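Local coordinates for putative type 11 methyltransferase (Sulfolobus solfataricus, PDB 3I9F), which probably acts as an S-adenosylmethionine-dependent methyltransferase and carries bound zinc ions in the crystal, at residues R127-E130 / K131-M134; N28-Y31 / C32-L36; N147-P150 / Y151-G154. One frame throughout, in Å; residues are numbered along the deposited sequence.

Contact 1. Residues R127-E130 / K131-M134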
loop_
_atom_site.group_PDB
_atom_site.type_symbol
_atom_site.label_atom_id
_atom_site.label_comp_id
_atom_site.label_asym_id
_atom_site.label_seq_id
_atom_site.Cartn_x
_atom_site.Cartn_y
_atom_site.Cartn_z
ATOM N N ARG B 127 -29.561 -4.629 -6.311
ATOM C CA ARG B 127 -29.530 -4.544 -4.841
ATOM C C ARG B 127 -29.571 -5.879 -4.171
ATOM O O ARG B 127 -30.206 -6.800 -4.666
ATOM C CB ARG B 127 -30.739 -3.770 -4.311
ATOM C CG ARG B 127 -30.729 -2.325 -4.658
ATOM C CD ARG B 127 -31.794 -1.540 -3.950
ATOM N NE ARG B 127 -31.910 -0.214 -4.521
ATOM C CZ ARG B 127 -32.529 0.831 -3.967
ATOM N NH1 ARG B 127 -33.089 0.743 -2.786
ATOM N NH2 ARG B 127 -32.538 1.984 -4.603
ATOM N N MET B 128 -28.981 -5.919 -2.984
ATOM C CA MET B 128 -28.871 -7.104 -2.166
ATOM C C MET B 128 -29.356 -6.835 -0.737
ATOM O O MET B 128 -28.959 -5.844 -0.119
ATOM C CB MET B 128 -27.402 -7.554 -2.091
ATOM C CG MET B 128 -26.752 -8.059 -3.422
ATOM S SD MET B 128 -24.958 -8.300 -3.323
ATOM C CE MET B 128 -24.901 -9.093 -1.738
ATOM N N ASP B 129 -30.149 -7.756 -0.180
ATOM C CA ASP B 129 -30.552 -7.685 1.222
ATOM C C ASP B 129 -29.629 -8.520 2.083
ATOM O O ASP B 129 -28.693 -9.153 1.579
ATOM C CB ASP B 129 -31.992 -8.153 1.401
ATOM C CG ASP B 129 -32.219 -9.535 0.840
ATOM O OD1 ASP B 129 -31.242 -10.331 0.812
ATOM O OD2 ASP B 129 -33.357 -9.831 0.417
ATOM N N GLU B 130 -29.874 -8.499 3.395
ATOM C CA GLU B 130 -29.166 -9.364 4.331
ATOM C C GLU B 130 -28.993 -10.767 3.803
ATOM O O GLU B 130 -27.898 -11.322 3.802
ATOM C CB GLU B 130 -29.930 -9.494 5.644
ATOM C CG GLU B 130 -29.114 -10.237 6.708
ATOM C CD GLU B 130 -29.730 -10.242 8.109
ATOM O OE1 GLU B 130 -30.274 -9.195 8.541
ATOM O OE2 GLU B 130 -29.645 -11.308 8.766
ATOM N N LYS B 131 -30.086 -11.373 3.382
ATOM C CA LYS B 131 -30.008 -12.770 3.015
ATOM C C LYS B 131 -29.001 -12.943 1.856
ATOM O O LYS B 131 -28.213 -13.866 1.859
ATOM C CB LYS B 131 -31.391 -13.314 2.691
ATOM C CG LYS B 131 -31.378 -14.803 2.397
ATOM C CD LYS B 131 -32.770 -15.333 2.016
ATOM C CE LYS B 131 -32.763 -16.878 1.873
ATOM N NZ LYS B 131 -31.908 -17.606 2.891
ATOM N N ASP B 132 -29.023 -12.025 0.891
ATOM C CA ASP B 132 -28.065 -12.053 -0.230
ATOM C C ASP B 132 -26.631 -11.895 0.256
ATOM O O ASP B 132 -25.736 -12.581 -0.213
ATOM C CB ASP B 132 -28.397 -10.978 -1.275
ATOM C CG ASP B 132 -29.757 -11.209 -1.952
ATOM O OD1 ASP B 132 -30.036 -12.383 -2.342
ATOM O OD2 ASP B 132 -30.535 -10.228 -2.101
ATOM N N TYR B 133 -26.427 -11.003 1.217
ATOM C CA TYR B 133 -25.120 -10.770 1.738
ATOM C C TYR B 133 -24.615 -12.045 2.373
ATOM O O TYR B 133 -23.483 -12.443 2.119
ATOM C CB TYR B 133 -25.073 -9.559 2.680
ATOM C CG TYR B 133 -24.710 -8.265 1.955
ATOM C CD1 TYR B 133 -25.670 -7.394 1.515
ATOM C CD2 TYR B 133 -23.395 -7.933 1.709
ATOM C CE1 TYR B 133 -25.343 -6.239 0.865
ATOM C CE2 TYR B 133 -23.061 -6.773 1.066
ATOM C CZ TYR B 133 -24.047 -5.941 0.632
ATOM O OH TYR B 133 -23.717 -4.781 -0.055
ATOM N N MET B 134 -25.441 -12.735 3.125
ATOM C CA MET B 134 -24.941 -13.907 3.860
ATOM C C MET B 134 -24.682 -15.153 2.978
ATOM O O MET B 134 -23.953 -16.047 3.382
ATOM C CB MET B 134 -25.826 -14.209 5.088
ATOM C CG MET B 134 -26.027 -12.951 6.014
ATOM S SD MET B 134 -24.546 -11.959 6.392
ATOM C CE MET B 134 -23.692 -13.250 7.293
#
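Met128 and Tyr133 meet because the methionine chain, with CG beside the backbone N (chi1 -66°) and a bend about the CG-SD bond, swings its methyl over the phenol ring. CE lies 3.7 Å from the Tyr133 ring centroid, almost on the ring normal, which makes this a CH-pi contact. SD sits higher above the same face, 4.8 Å from that centroid, as a more distant Met-aromatic contact.

Asp129 has CG held between its backbone N and carbonyl carbon, a rotation (chi1 55°) that turns OD1 back onto the first helical turn, where Asp129 is the N-cap and accepts from Asp132 N at 2.8 Å through OD1. In return, Asp129 N donates to Asp132 OD2 at 3.2 Å, approaching on the anti side of the carboxylate. These reciprocal bonds define a capping box. It brings Asp129 OD1 within 3.0 Å of Asp132 OD2; the salt bridge from Lys115 to Asp132 probably eases that repulsion. Tyr133 N continues the turn, bonding to Asp129 O at 2.9 Å.

With an alanine in place of Tyr133, the Met128 methyl would probably lose its aromatic face and Asp112 its hydroxyl partner.

Helix 130-136 thus starts against the sheet: Tyr133 packs on Phe153 of strand 152-159 and Ile110 of strand 106-113, while Met134 reaches Val142 of strand 140-146.

Contact 2. Residues N28-Y31 / C32-L36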
loop_
_atom_site.group_PDB
_atom_site.type_symbol
_atom_site.label_atom_id
_atom_site.label_comp_id
_atom_site.label_asym_id
_atom_site.label_seq_id
_atom_site.Cartn_x
_atom_site.Cartn_y
_atom_site.Cartn_z
ATOM N N ASN B 28 -16.696 7.516 -3.651
ATOM C CA ASN B 28 -16.932 8.883 -3.176
ATOM C C ASN B 28 -15.864 9.377 -2.139
ATOM O O ASN B 28 -15.315 10.479 -2.279
ATOM C CB ASN B 28 -18.372 8.905 -2.599
ATOM C CG ASN B 28 -18.980 10.306 -2.503
ATOM O OD1 ASN B 28 -18.527 11.275 -3.143
ATOM N ND2 ASN B 28 -20.043 10.410 -1.700
ATOM N N GLY B 29 -15.535 8.536 -1.153
ATOM C CA GLY B 29 -14.588 8.897 -0.074
ATOM C C GLY B 29 -15.336 9.541 1.077
ATOM O O GLY B 29 -14.755 10.173 1.951
ATOM N N PHE B 30 -16.647 9.356 1.064
ATOM C CA PHE B 30 -17.522 9.902 2.052
ATOM C C PHE B 30 -17.141 9.442 3.436
ATOM O O PHE B 30 -17.048 10.238 4.348
ATOM C CB PHE B 30 -18.959 9.499 1.729
ATOM C CG PHE B 30 -19.947 10.030 2.684
ATOM C CD1 PHE B 30 -20.284 11.387 2.691
ATOM C CD2 PHE B 30 -20.523 9.207 3.610
ATOM C CE1 PHE B 30 -21.202 11.894 3.610
ATOM C CE2 PHE B 30 -21.442 9.701 4.519
ATOM C CZ PHE B 30 -21.784 11.049 4.520
ATOM N N TYR B 31 -16.887 8.162 3.595
ATOM C CA TYR B 31 -16.710 7.606 4.933
ATOM C C TYR B 31 -15.332 7.841 5.555
ATOM O O TYR B 31 -15.151 7.633 6.768
ATOM C CB TYR B 31 -17.018 6.107 4.919
ATOM C CG TYR B 31 -18.470 5.846 5.076
ATOM C CD1 TYR B 31 -19.021 5.686 6.322
ATOM C CD2 TYR B 31 -19.294 5.781 3.978
ATOM C CE1 TYR B 31 -20.344 5.461 6.473
ATOM C CE2 TYR B 31 -20.628 5.558 4.120
ATOM C CZ TYR B 31 -21.152 5.397 5.375
ATOM O OH TYR B 31 -22.503 5.175 5.526
ATOM N N CYS B 32 -14.372 8.259 4.739
ATOM C CA CYS B 32 -12.993 8.405 5.194
ATOM C C CYS B 32 -12.772 9.311 6.416
ATOM O O CYS B 32 -12.064 8.916 7.337
ATOM C CB CYS B 32 -12.113 8.835 4.023
ATOM S SG CYS B 32 -11.727 7.399 2.964
ATOM N N LYS B 33 -13.388 10.498 6.458
ATOM C CA LYS B 33 -13.180 11.390 7.604
ATOM C C LYS B 33 -13.743 10.793 8.865
ATOM O O LYS B 33 -13.174 10.947 9.941
ATOM C CB LYS B 33 -13.721 12.802 7.347
ATOM C CG LYS B 33 -15.219 13.071 7.607
ATOM C CD LYS B 33 -15.633 14.412 6.920
ATOM C CE LYS B 33 -16.727 15.161 7.680
ATOM N NZ LYS B 33 -16.393 15.279 9.147
ATOM N N TYR B 34 -14.827 10.049 8.737
ATOM C CA TYR B 34 -15.392 9.410 9.908
ATOM C C TYR B 34 -14.510 8.259 10.358
ATOM O O TYR B 34 -14.297 8.089 11.539
ATOM C CB TYR B 34 -16.834 8.991 9.652
ATOM C CG TYR B 34 -17.717 10.167 9.256
ATOM C CD1 TYR B 34 -18.353 10.956 10.230
ATOM C CD2 TYR B 34 -17.887 10.523 7.918
ATOM C CE1 TYR B 34 -19.140 12.055 9.876
ATOM C CE2 TYR B 34 -18.667 11.623 7.563
ATOM C CZ TYR B 34 -19.289 12.381 8.550
ATOM O OH TYR B 34 -20.075 13.448 8.191
ATOM N N LEU B 35 -13.941 7.505 9.429
ATOM C CA LEU B 35 -13.047 6.374 9.777
ATOM C C LEU B 35 -11.662 6.802 10.279
ATOM O O LEU B 35 -11.006 6.074 11.021
ATOM C CB LEU B 35 -12.860 5.432 8.569
ATOM C CG LEU B 35 -14.125 4.747 8.074
ATOM C CD1 LEU B 35 -13.851 4.014 6.797
ATOM C CD2 LEU B 35 -14.679 3.808 9.142
ATOM N N LEU B 36 -11.199 7.959 9.831
ATOM C CA LEU B 36 -9.916 8.491 10.283
ATOM C C LEU B 36 -9.842 8.649 11.807
ATOM O O LEU B 36 -8.812 8.334 12.420
ATOM C CB LEU B 36 -9.625 9.829 9.609
ATOM C CG LEU B 36 -9.034 9.709 8.217
ATOM C CD1 LEU B 36 -8.520 11.048 7.757
ATOM C CD2 LEU B 36 -7.922 8.677 8.240
#
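The Tyr31 carbonyl and Leu35 form the close-packed side of this turn, which leads from strand 19-24 into helix 32-36 of a Rossmann-like methyltransferase domain. The position, a glycine-bearing loop that follows strand 19-24, corresponds to the loop that in relatives of this class usually lies against the S-adenosylmethionine cofactor; the model has no cofactor to confirm it here.

On the tight side, Tyr31 O accepts from Leu35 N at 2.9 Å, with the donor nearly in line with the carbonyl. The Leu35 side chain closes over the same oxygen: its CG, placed beside its own backbone N (chi1 -63°), comes to 3.3 Å from Tyr31 O. The two side chains themselves meet more loosely, Tyr31 CB lying 4.2 Å from Leu35 CD1, and both turn instead into the buried interior against Leu80 of strand 76-82 and Asp23 of strand 19-24. The Tyr31 hydroxyl is hydrogen-bonded to Tyr9 and Glu4, which ties the N-terminal segment to this turn. Two residues before Tyr31, Gly29 has a positive phi (89°), where a CB would press on the carbonyl oxygen of Asn28; its own O receives a weak bond from Cys32 N.

The other side is looser and partly open to solvent. The Phe30 and Tyr34 rings lie obliquely, with centroids 5.8 Å apart and planes at 42°. Their nearest atoms, Phe30 CZ and Tyr34 CE2, are separated by 4.4 Å. The exposed Lys33 lays its CG over one face of the Tyr34 ring, and at that ring's edge, close to its plane, Tyr34 CD2 stands 3.7 Å from Phe30 O.

Contact 3. Residues N147-P150 / Y151-G154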
loop_
_atom_site.group_PDB
_atom_site.type_symbol
_atom_site.label_atom_id
_atom_site.label_comp_id
_atom_site.label_asym_id
_atom_site.label_seq_id
_atom_site.Cartn_x
_atom_site.Cartn_y
_atom_site.Cartn_z
ATOM N N ASN B 147 -29.864 0.480 11.450
ATOM C CA ASN B 147 -30.533 1.162 10.355
ATOM C C ASN B 147 -29.946 2.547 10.178
ATOM O O ASN B 147 -30.476 3.519 10.706
ATOM C CB ASN B 147 -32.046 1.256 10.606
ATOM C CG ASN B 147 -32.732 -0.126 10.648
ATOM O OD1 ASN B 147 -32.484 -1.014 9.791
ATOM N ND2 ASN B 147 -33.623 -0.304 11.637
ATOM N N PRO B 148 -28.864 2.648 9.395
ATOM C CA PRO B 148 -28.173 3.920 9.121
ATOM C C PRO B 148 -29.105 5.009 8.660
ATOM O O PRO B 148 -28.943 6.167 9.050
ATOM C CB PRO B 148 -27.231 3.575 7.948
ATOM C CG PRO B 148 -27.115 2.135 7.939
ATOM C CD PRO B 148 -28.355 1.557 8.546
ATOM N N THR B 149 -30.032 4.637 7.773
ATOM C CA THR B 149 -31.041 5.536 7.259
ATOM C C THR B 149 -32.315 4.723 7.059
ATOM O O THR B 149 -32.329 3.537 7.325
ATOM C CB THR B 149 -30.616 6.204 5.934
ATOM O OG1 THR B 149 -31.146 5.461 4.827
ATOM C CG2 THR B 149 -29.134 6.326 5.826
ATOM N N PRO B 150 -33.398 5.363 6.616
ATOM C CA PRO B 150 -34.647 4.609 6.445
ATOM C C PRO B 150 -34.713 3.867 5.110
ATOM O O PRO B 150 -35.691 3.138 4.848
ATOM C CB PRO B 150 -35.747 5.687 6.502
ATOM C CG PRO B 150 -35.015 7.047 6.368
ATOM C CD PRO B 150 -33.536 6.799 6.285
ATOM N N TYR B 151 -33.693 4.057 4.270
ATOM C CA TYR B 151 -33.577 3.309 3.038
ATOM C C TYR B 151 -32.397 2.327 3.017
ATOM O O TYR B 151 -32.206 1.620 2.036
ATOM C CB TYR B 151 -33.506 4.313 1.901
ATOM C CG TYR B 151 -34.644 5.285 2.022
ATOM C CD1 TYR B 151 -35.958 4.837 1.898
ATOM C CD2 TYR B 151 -34.426 6.628 2.294
ATOM C CE1 TYR B 151 -37.023 5.699 2.015
ATOM C CE2 TYR B 151 -35.502 7.519 2.419
ATOM C CZ TYR B 151 -36.797 7.040 2.288
ATOM O OH TYR B 151 -37.883 7.880 2.403
ATOM N N HIS B 152 -31.637 2.254 4.098
ATOM C CA HIS B 152 -30.458 1.397 4.163
ATOM C C HIS B 152 -30.555 0.429 5.316
ATOM O O HIS B 152 -31.223 0.690 6.279
ATOM C CB HIS B 152 -29.186 2.217 4.377
ATOM C CG HIS B 152 -28.807 3.083 3.220
ATOM N ND1 HIS B 152 -29.498 4.224 2.887
ATOM C CD2 HIS B 152 -27.775 3.009 2.351
ATOM C CE1 HIS B 152 -28.924 4.803 1.838
ATOM N NE2 HIS B 152 -27.880 4.081 1.488
ATOM N N PHE B 153 -29.880 -0.700 5.208
ATOM C CA PHE B 153 -29.706 -1.584 6.323
ATOM C C PHE B 153 -28.230 -1.657 6.584
ATOM O O PHE B 153 -27.439 -1.171 5.788
ATOM C CB PHE B 153 -30.328 -2.966 6.070
ATOM C CG PHE B 153 -29.660 -3.765 5.003
ATOM C CD1 PHE B 153 -28.828 -4.808 5.331
ATOM C CD2 PHE B 153 -29.895 -3.494 3.675
ATOM C CE1 PHE B 153 -28.223 -5.551 4.375
ATOM C CE2 PHE B 153 -29.299 -4.241 2.699
ATOM C CZ PHE B 153 -28.456 -5.278 3.048
ATOM N N GLY B 154 -27.875 -2.244 7.717
ATOM C CA GLY B 154 -26.507 -2.246 8.231
ATOM C C GLY B 154 -26.271 -3.526 9.012
ATOM O O GLY B 154 -27.117 -3.939 9.780
#
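Thr149 OG1 is the focal atom of this hairpin turn, gripped by two partners. Tyr151 N donates to Thr149 OG1 at 3.0 Å with an N-H...O angle of 157°; a hydroxyl bonded to the amide two residues on is an ST turn. His152 ND1 meets Thr149 OG1 at 2.8 Å, the hydroxyl standing at the edge of the imidazole, near its plane. Either atom could donate in that second bond, which restrains the rotation of the ring. The threonine methyl leans on the same side chain, with Thr149 CG2 3.6 Å from His152 ND1.

Prolines flank this first shell. Pro150 CG lies over one face of the Tyr151 ring, 4.0 Å from Tyr151 CE2. Pro148 CG crosses to His152 CB at 4.1 Å, and a CB on Gly154 would crowd Pro148 CD.

Further out, Arg114 positions the turn by bonding Pro150 O through NE and Asn147 OD1 through NH1. The turn joins the antiparallel strands 140-146 and 152-159, paired through backbone bonds between Gly154 and Phe146; on its other flank strand 152-159 pairs with strand 106-113, where the His152 ring meets Trp113.

In the fold
From the N terminus, contact 2 comes first, turning the chain from strand 19-24 into helix 32-36 among the parallel strands. Contact 1 follows where the long loop after strand 106-113 enters helix 130-136, and contact 3 closes the hairpin between strands 140-146 and 152-159. The three lie in series, with none nested in or crossing another. Contacts 1 and 3 touch: the Phe153 ring packs against the start of helix 130-136, Phe153 CZ lying 3.3 Å from Met128 O, so cap and hairpin share the antiparallel end of the sheet. Contact 2 stands apart, its centre about 24 Å from that of contact 1 across the chain's middle.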